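Local coordinates for protein fructose-bisphosphate aldolase (Plasmodium falciparum, PDB 4TR9) that belongs to the class I fructose-bisphosphate aldolase family of TIM-barrel enzymes, at residues G81-F90 with E142-K152. Residues are numbered along the deposited sequence; the frame is centred on the assembly and turned at random.
With 38D (N'-[(E)-(2,4-dichlorophenyl)methylidene]-3,4-dihydroxybenzohydrazide), chain K.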
ATOM      1  N   GLY A  81     -33.951  -8.058  10.292  1.00 35.59           N
ATOM      2  CA  GLY A  81     -33.551  -8.962   9.232  1.00 28.68           C
ATOM      3  C   GLY A  81     -33.037 -10.289   9.752  1.00 33.97           C
ATOM      4  O   GLY A  81     -32.557 -10.383  10.881  1.00 32.57           O
ATOM      5  N   ALA A  82     -33.143 -11.320   8.921  1.00 34.21           N
ATOM      6  CA  ALA A  82     -32.664 -12.648   9.281  1.00 37.76           C
ATOM      7  C   ALA A  82     -31.800 -13.229   8.169  1.00 38.38           C
ATOM      8  O   ALA A  82     -32.226 -13.310   7.017  1.00 37.88           O
ATOM      9  CB  ALA A  82     -33.833 -13.571   9.587  1.00 40.50           C
ATOM     10  N   ILE A  83     -30.582 -13.628   8.520  1.00 38.60           N
ATOM     11  CA  ILE A  83     -29.653 -14.193   7.550  1.00 40.71           C
ATOM     12  C   ILE A  83     -29.907 -15.685   7.376  1.00 40.38           C
ATOM     13  O   ILE A  83     -29.943 -16.431   8.352  1.00 42.36           O
ATOM     14  CB  ILE A  83     -28.191 -13.971   7.974  1.00 41.23           C
ATOM     15  CG1 ILE A  83     -27.992 -12.538   8.475  1.00 37.55           C
ATOM     16  CG2 ILE A  83     -27.250 -14.281   6.819  1.00 42.51           C
ATOM     17  CD1 ILE A  83     -26.596 -12.258   8.984  1.00 42.51           C
ATOM     18  N   LEU A  84     -30.083 -16.113   6.130  1.00 38.48           N
ATOM     19  CA  LEU A  84     -30.400 -17.508   5.847  1.00 39.38           C
ATOM     20  C   LEU A  84     -29.242 -18.235   5.177  1.00 47.19           C
ATOM     21  O   LEU A  84     -28.365 -17.612   4.577  1.00 46.45           O
ATOM     22  CB  LEU A  84     -31.639 -17.610   4.952  1.00 44.09           C
ATOM     23  CG  LEU A  84     -32.834 -16.701   5.244  1.00 42.19           C
ATOM     24  CD1 LEU A  84     -33.988 -17.025   4.305  1.00 42.53           C
ATOM     25  CD2 LEU A  84     -33.267 -16.823   6.689  1.00 41.70           C
ATOM     26  N   PHE A  85     -29.246 -19.558   5.288  1.00 44.10           N
ATOM     27  CA  PHE A  85     -28.351 -20.397   4.505  1.00 47.66           C
ATOM     28  C   PHE A  85     -29.007 -20.628   3.149  1.00 48.99           C
ATOM     29  O   PHE A  85     -30.212 -20.413   3.002  1.00 44.45           O
ATOM     30  CB  PHE A  85     -28.070 -21.721   5.222  1.00 53.67           C
ATOM     31  CG  PHE A  85     -26.964 -22.528   4.601  1.00 62.62           C
ATOM     32  CD1 PHE A  85     -25.638 -22.171   4.789  1.00 64.87           C
ATOM     33  CD2 PHE A  85     -27.249 -23.650   3.840  1.00 66.22           C
ATOM     34  CE1 PHE A  85     -24.617 -22.913   4.222  1.00 66.18           C
ATOM     35  CE2 PHE A  85     -26.232 -24.397   3.271  1.00 71.89           C
ATOM     36  CZ  PHE A  85     -24.916 -24.028   3.463  1.00 71.80           C
ATOM     37  N   GLU A  86     -28.222 -21.054   2.163  1.00 52.46           N
ATOM     38  CA  GLU A  86     -28.727 -21.256   0.807  1.00 55.95           C
ATOM     39  C   GLU A  86     -29.929 -22.200   0.769  1.00 55.02           C
ATOM     40  O   GLU A  86     -30.905 -21.946   0.063  1.00 51.11           O
ATOM     41  CB  GLU A  86     -27.619 -21.795  -0.102  1.00 59.96           C
ATOM     42  CG  GLU A  86     -28.068 -22.050  -1.532  1.00 66.98           C
ATOM     43  CD  GLU A  86     -26.967 -22.626  -2.399  1.00 78.01           C
ATOM     44  OE1 GLU A  86     -25.804 -22.654  -1.946  1.00 84.88           O
ATOM     45  OE2 GLU A  86     -27.265 -23.054  -3.535  1.00 81.71           O
ATOM     46  N   GLU A  87     -29.849 -23.283   1.535  1.00 51.17           N
ATOM     47  CA  GLU A  87     -30.925 -24.266   1.605  1.00 51.37           C
ATOM     48  C   GLU A  87     -32.228 -23.660   2.118  1.00 47.94           C
ATOM     49  O   GLU A  87     -33.292 -23.868   1.534  1.00 50.75           O
ATOM     50  CB  GLU A  87     -30.512 -25.434   2.501  1.00 59.09           C
ATOM     51  CG  GLU A  87     -31.664 -26.325   2.936  1.00 65.45           C
ATOM     52  CD  GLU A  87     -31.266 -27.294   4.032  1.00 72.89           C
ATOM     53  OE1 GLU A  87     -30.066 -27.624   4.129  1.00 79.45           O
ATOM     54  OE2 GLU A  87     -32.153 -27.718   4.803  1.00 76.83           O
ATOM     55  N   THR A  88     -32.132 -22.908   3.210  1.00 56.33           N
ATOM     56  CA  THR A  88     -33.302 -22.332   3.865  1.00 51.14           C
ATOM     57  C   THR A  88     -34.033 -21.336   2.966  1.00 49.66           C
ATOM     58  O   THR A  88     -35.259 -21.238   3.005  1.00 48.88           O
ATOM     59  CB  THR A  88     -32.910 -21.632   5.182  1.00 47.36           C
ATOM     60  OG1 THR A  88     -32.146 -22.531   5.995  1.00 52.16           O
ATOM     61  CG2 THR A  88     -34.147 -21.189   5.949  1.00 47.70           C
ATOM     62  N   LEU A  89     -33.271 -20.609   2.155  1.00 45.99           N
ATOM     63  CA  LEU A  89     -33.831 -19.595   1.266  1.00 43.11           C
ATOM     64  C   LEU A  89     -34.843 -20.184   0.283  1.00 51.60           C
ATOM     65  O   LEU A  89     -35.850 -19.552  -0.036  1.00 53.24           O
ATOM     66  CB  LEU A  89     -32.711 -18.885   0.503  1.00 42.22           C
ATOM     67  CG  LEU A  89     -33.131 -17.766  -0.453  1.00 43.04           C
ATOM     68  CD1 LEU A  89     -33.853 -16.662   0.301  1.00 44.81           C
ATOM     69  CD2 LEU A  89     -31.923 -17.213  -1.190  1.00 43.16           C
ATOM     70  N   PHE A  90     -34.573 -21.397  -0.189  1.00 44.53           N
ATOM     71  CA  PHE A  90     -35.459 -22.061  -1.140  1.00 52.07           C
ATOM     72  C   PHE A  90     -36.208 -23.219  -0.489  1.00 58.99           C
ATOM     73  O   PHE A  90     -36.456 -24.243  -1.127  1.00 63.32           O
ATOM     74  CB  PHE A  90     -34.667 -22.576  -2.346  1.00 53.53           C
ATOM     75  CG  PHE A  90     -33.845 -21.522  -3.028  1.00 51.00           C
ATOM     76  CD1 PHE A  90     -34.378 -20.766  -4.058  1.00 50.60           C
ATOM     77  CD2 PHE A  90     -32.532 -21.294  -2.647  1.00 51.31           C
ATOM     78  CE1 PHE A  90     -33.622 -19.798  -4.691  1.00 47.96           C
ATOM     79  CE2 PHE A  90     -31.770 -20.328  -3.275  1.00 49.32           C
ATOM     80  CZ  PHE A  90     -32.316 -19.578  -4.298  1.00 47.47           C
ATOM     81  N   GLU A 142     -29.561 -14.617  -8.308  1.00 42.40           N
ATOM     82  CA  GLU A 142     -30.447 -15.709  -7.924  1.00 45.84           C
ATOM     83  C   GLU A 142     -31.079 -15.452  -6.561  1.00 41.55           C
ATOM     84  O   GLU A 142     -32.276 -15.664  -6.371  1.00 43.04           O
ATOM     85  CB  GLU A 142     -29.680 -17.033  -7.906  1.00 54.38           C
ATOM     86  CG  GLU A 142     -30.480 -18.215  -7.386  1.00 62.07           C
ATOM     87  CD  GLU A 142     -29.625 -19.453  -7.192  1.00 75.96           C
ATOM     88  OE1 GLU A 142     -28.401 -19.375  -7.429  1.00 71.29           O
ATOM     89  OE2 GLU A 142     -30.176 -20.504  -6.801  1.00 82.39           O
ATOM     90  N   TYR A 143     -30.266 -14.989  -5.617  1.00 44.93           N
ATOM     91  CA  TYR A 143     -30.723 -14.747  -4.254  1.00 38.75           C
ATOM     92  C   TYR A 143     -31.708 -13.583  -4.180  1.00 41.40           C
ATOM     93  O   TYR A 143     -32.670 -13.623  -3.411  1.00 43.38           O
ATOM     94  CB  TYR A 143     -29.529 -14.483  -3.334  1.00 39.59           C
ATOM     95  CG  TYR A 143     -28.607 -15.671  -3.168  1.00 38.96           C
ATOM     96  CD1 TYR A 143     -29.076 -16.968  -3.322  1.00 46.54           C
ATOM     97  CD2 TYR A 143     -27.264 -15.493  -2.859  1.00 36.17           C
ATOM     98  CE1 TYR A 143     -28.237 -18.056  -3.170  1.00 54.59           C
ATOM     99  CE2 TYR A 143     -26.416 -16.575  -2.706  1.00 40.05           C
ATOM    100  CZ  TYR A 143     -26.908 -17.853  -2.863  1.00 48.64           C
ATOM    101  OH  TYR A 143     -26.068 -18.933  -2.712  1.00 52.67           O
ATOM    102  N   TYR A 144     -31.465 -12.550  -4.982  1.00 42.12           N
ATOM    103  CA  TYR A 144     -32.336 -11.378  -5.009  1.00 44.32           C
ATOM    104  C   TYR A 144     -33.740 -11.748  -5.465  1.00 47.87           C
ATOM    105  O   TYR A 144     -34.730 -11.322  -4.871  1.00 51.79           O
ATOM    106  CB  TYR A 144     -31.759 -10.296  -5.923  1.00 40.10           C
ATOM    107  CG  TYR A 144     -32.543  -9.001  -5.910  1.00 41.27           C
ATOM    108  CD1 TYR A 144     -32.264  -8.010  -4.978  1.00 35.32           C
ATOM    109  CD2 TYR A 144     -33.560  -8.770  -6.827  1.00 46.79           C
ATOM    110  CE1 TYR A 144     -32.977  -6.826  -4.960  1.00 36.49           C
ATOM    111  CE2 TYR A 144     -34.279  -7.590  -6.816  1.00 44.30           C
ATOM    112  CZ  TYR A 144     -33.983  -6.622  -5.881  1.00 45.19           C
ATOM    113  OH  TYR A 144     -34.693  -5.444  -5.863  1.00 48.11           O
ATOM    114  N   LYS A 145     -33.819 -12.546  -6.526  1.00 30.79           N
ATOM    115  CA  LYS A 145     -35.101 -12.960  -7.076  1.00 39.72           C
ATOM    116  C   LYS A 145     -35.798 -13.929  -6.126  1.00 42.04           C
ATOM    117  O   LYS A 145     -37.016 -14.099  -6.177  1.00 54.60           O
ATOM    118  CB  LYS A 145     -34.913 -13.601  -8.454  1.00 51.24           C
ATOM    119  CG  LYS A 145     -36.131 -13.495  -9.359  1.00 67.28           C
ATOM    120  CD  LYS A 145     -35.850 -14.070 -10.739  1.00 82.01           C
ATOM    121  CE  LYS A 145     -35.744 -15.585 -10.697  1.00 96.27           C
ATOM    122  NZ  LYS A 145     -37.031 -16.219 -10.295  1.00100.39           N
ATOM    123  N   ALA A 146     -35.013 -14.557  -5.256  1.00 35.20           N
ATOM    124  CA  ALA A 146     -35.547 -15.479  -4.262  1.00 37.98           C
ATOM    125  C   ALA A 146     -36.139 -14.723  -3.077  1.00 43.45           C
ATOM    126  O   ALA A 146     -36.973 -15.255  -2.345  1.00 52.75           O
ATOM    127  CB  ALA A 146     -34.466 -16.437  -3.792  1.00 33.85           C
ATOM    128  N   GLY A 147     -35.699 -13.483  -2.887  1.00 52.04           N
ATOM    129  CA  GLY A 147     -36.229 -12.648  -1.825  1.00 47.65           C
ATOM    130  C   GLY A 147     -35.173 -11.993  -0.956  1.00 40.65           C
ATOM    131  O   GLY A 147     -35.490 -11.143  -0.124  1.00 43.04           O
ATOM    132  N   ALA A 148     -33.916 -12.383  -1.144  1.00 46.93           N
ATOM    133  CA  ALA A 148     -32.823 -11.828  -0.351  1.00 40.68           C
ATOM    134  C   ALA A 148     -32.559 -10.373  -0.721  1.00 35.07           C
ATOM    135  O   ALA A 148     -32.627  -9.998  -1.892  1.00 34.97           O
ATOM    136  CB  ALA A 148     -31.562 -12.659  -0.531  1.00 36.05           C
ATOM    137  N   ARG A 149     -32.258  -9.555   0.283  1.00 36.61           N
ATOM    138  CA  ARG A 149     -31.999  -8.138   0.060  1.00 34.35           C
ATOM    139  C   ARG A 149     -30.668  -7.703   0.666  1.00 31.90           C
ATOM    140  O   ARG A 149     -30.228  -6.569   0.467  1.00 33.26           O
ATOM    141  CB  ARG A 149     -33.139  -7.291   0.627  1.00 37.05           C
ATOM    142  CG  ARG A 149     -34.430  -7.384  -0.174  1.00 36.52           C
ATOM    143  CD  ARG A 149     -34.218  -6.886  -1.594  1.00 43.83           C
ATOM    144  NE  ARG A 149     -35.418  -7.023  -2.415  1.00 50.41           N
ATOM    145  CZ  ARG A 149     -35.681  -8.075  -3.185  1.00 55.83           C
ATOM    146  NH1 ARG A 149     -36.798  -8.111  -3.900  1.00 62.64           N
ATOM    147  NH2 ARG A 149     -34.830  -9.090  -3.242  1.00 48.33           N
ATOM    148  N   PHE A 150     -30.031  -8.602   1.409  1.00 34.25           N
ATOM    149  CA  PHE A 150     -28.688  -8.344   1.916  1.00 32.96           C
ATOM    150  C   PHE A 150     -27.911  -9.648   2.078  1.00 33.67           C
ATOM    151  O   PHE A 150     -28.499 -10.714   2.257  1.00 39.95           O
ATOM    152  CB  PHE A 150     -28.742  -7.567   3.241  1.00 31.73           C
ATOM    153  CG  PHE A 150     -29.259  -8.362   4.411  1.00 30.44           C
ATOM    154  CD1 PHE A 150     -28.382  -9.005   5.271  1.00 26.48           C
ATOM    155  CD2 PHE A 150     -30.618  -8.437   4.673  1.00 30.76           C
ATOM    156  CE1 PHE A 150     -28.851  -9.725   6.357  1.00 30.44           C
ATOM    157  CE2 PHE A 150     -31.093  -9.154   5.759  1.00 29.33           C
ATOM    158  CZ  PHE A 150     -30.207  -9.797   6.601  1.00 30.98           C
ATOM    159  N   ALA A 151     -26.586  -9.559   1.998  1.00 37.82           N
ATOM    160  CA  ALA A 151     -25.739 -10.747   2.041  1.00 40.10           C
ATOM    161  C   ALA A 151     -24.727 -10.689   3.180  1.00 37.82           C
ATOM    162  O   ALA A 151     -24.557  -9.652   3.820  1.00 35.07           O
ATOM    163  CB  ALA A 151     -25.023 -10.927   0.710  1.00 37.16           C
ATOM    164  N   LYS A 152     -24.054 -11.810   3.424  1.00 37.02           N
ATOM    165  CA  LYS A 152     -23.063 -11.891   4.492  1.00 36.41           C
ATOM    166  C   LYS A 152     -21.840 -12.700   4.057  1.00 35.87           C
ATOM    167  O   LYS A 152     -21.943 -13.600   3.225  1.00 41.69           O
ATOM    168  CB  LYS A 152     -23.682 -12.504   5.748  1.00 36.43           C
ATOM    169  CG  LYS A 152     -22.994 -12.092   7.038  1.00 45.01           C
ATOM    170  CD  LYS A 152     -22.890 -13.261   7.992  1.00 50.43           C
ATOM    171  CE  LYS A 152     -22.096 -14.388   7.361  1.00 51.56           C
ATOM    172  NZ  LYS A 152     -21.951 -15.546   8.277  1.00 68.19           N
TER
HETATM  173  N12 38D K 401     -18.697 -22.182  11.282  0.85 78.90           N
HETATM  174  C13 38D K 401     -18.201 -22.295  12.624  0.85 78.90           C
HETATM  175  C15 38D K 401     -17.216 -24.482  11.938  0.85 78.90           C
HETATM  176  C17 38D K 401     -15.238 -25.375  12.950  0.85 78.90           C
HETATM  177  C20 38D K 401     -16.093 -23.263  13.692  0.85 78.90           C
HETATM  178  C01 38D K 401     -20.742 -18.381  11.378  0.85 78.90           C
HETATM  179  C02 38D K 401     -21.401 -17.156  11.485  0.85 78.90           C
HETATM  180  O03 38D K 401     -20.847 -16.089  12.225  0.85 78.90           O
HETATM  181  C04 38D K 401     -22.625 -16.981  10.854  0.85 78.90           C
HETATM  182  C05 38D K 401     -23.185 -18.014  10.123  0.85 78.90           C
HETATM  183  C06 38D K 401     -22.532 -19.230  10.016  0.85 78.90           C
HETATM  184  O07 38D K 401     -23.314 -15.751  10.948  0.85 78.90           O
HETATM  185  C08 38D K 401     -21.313 -19.407  10.635  0.85 78.90           C
HETATM  186  C09 38D K 401     -20.628 -20.770  10.501  0.85 78.90           C
HETATM  187  O10 38D K 401     -21.111 -21.629   9.772  0.85 78.90           O
HETATM  188  N11 38D K 401     -19.431 -20.994  11.264  0.85 78.90           N
HETATM  189  C14 38D K 401     -17.131 -23.373  12.758  0.85 78.90           C
HETATM  190  C16 38D K 401     -16.267 -25.487  12.029  0.85 78.90           C
HETATM  191 CL1  38D K 401     -14.059 -26.652  13.044  0.85 78.90          CL
HETATM  192  C19 38D K 401     -15.143 -24.271  13.782  0.85 78.90           C
HETATM  193 CL2  38D K 401     -15.956 -21.882  14.747  0.85 78.90          CL
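I83 lies against the edge of the F150 ring inside the barrel, its CG1 3.6 Å from CE1 near the ring plane, and the two side chains cross at about a right angle. F150 has CG between its own backbone N and carbonyl carbon (chi1 70°); this brings CZ to A82 N and CE2 to G81 CA. The CD1 end of I83 meets the aliphatic part of K152, 4.0 Å from CD.

A second apolar cluster forms outside the barrel, where L89 and F90 close on the C-terminal end of helix 136-146. L89, with CG anti to the backbone N (chi1 -179°), sends CD2 between two partners, 3.6 Å from Y143 CD1 and 3.7 Å from A146 CB. The same methyl of A146 is 3.6 Å from F90 CE1, so it touches both side chains, while L89 CG lies over one face of the F90 ring. Y143 CE1 approaches the F90 ring at its edge.

The carboxylates of E86 and E142 only approach their partners across the contact. The extended E142 carries OE2 to 3.4 Å from F90 CZ, while E86 OE1 comes no nearer than 3.8 Å to Y143 OH. Helix 136-146 ends in a Schellman motif at G147, whose positive phi turns the chain out of the helix, toward the short loop that leads to strand 150-157. R149 NH2 ties helix end to loop by hydrogen bonds to Y144 O and A148 O.

K152 belongs to the pocket of 38D: its NZ is 3.0 Å from 38D O07 and also forms a salt bridge with D40. Strands 79-84 and 150-157 are not neighbours in the parallel sheet; strand 109-113 runs between them, and their short segments cross at 51°. I109 of that intervening strand also touches F150, while helix 59-70 packs against L84 and T88.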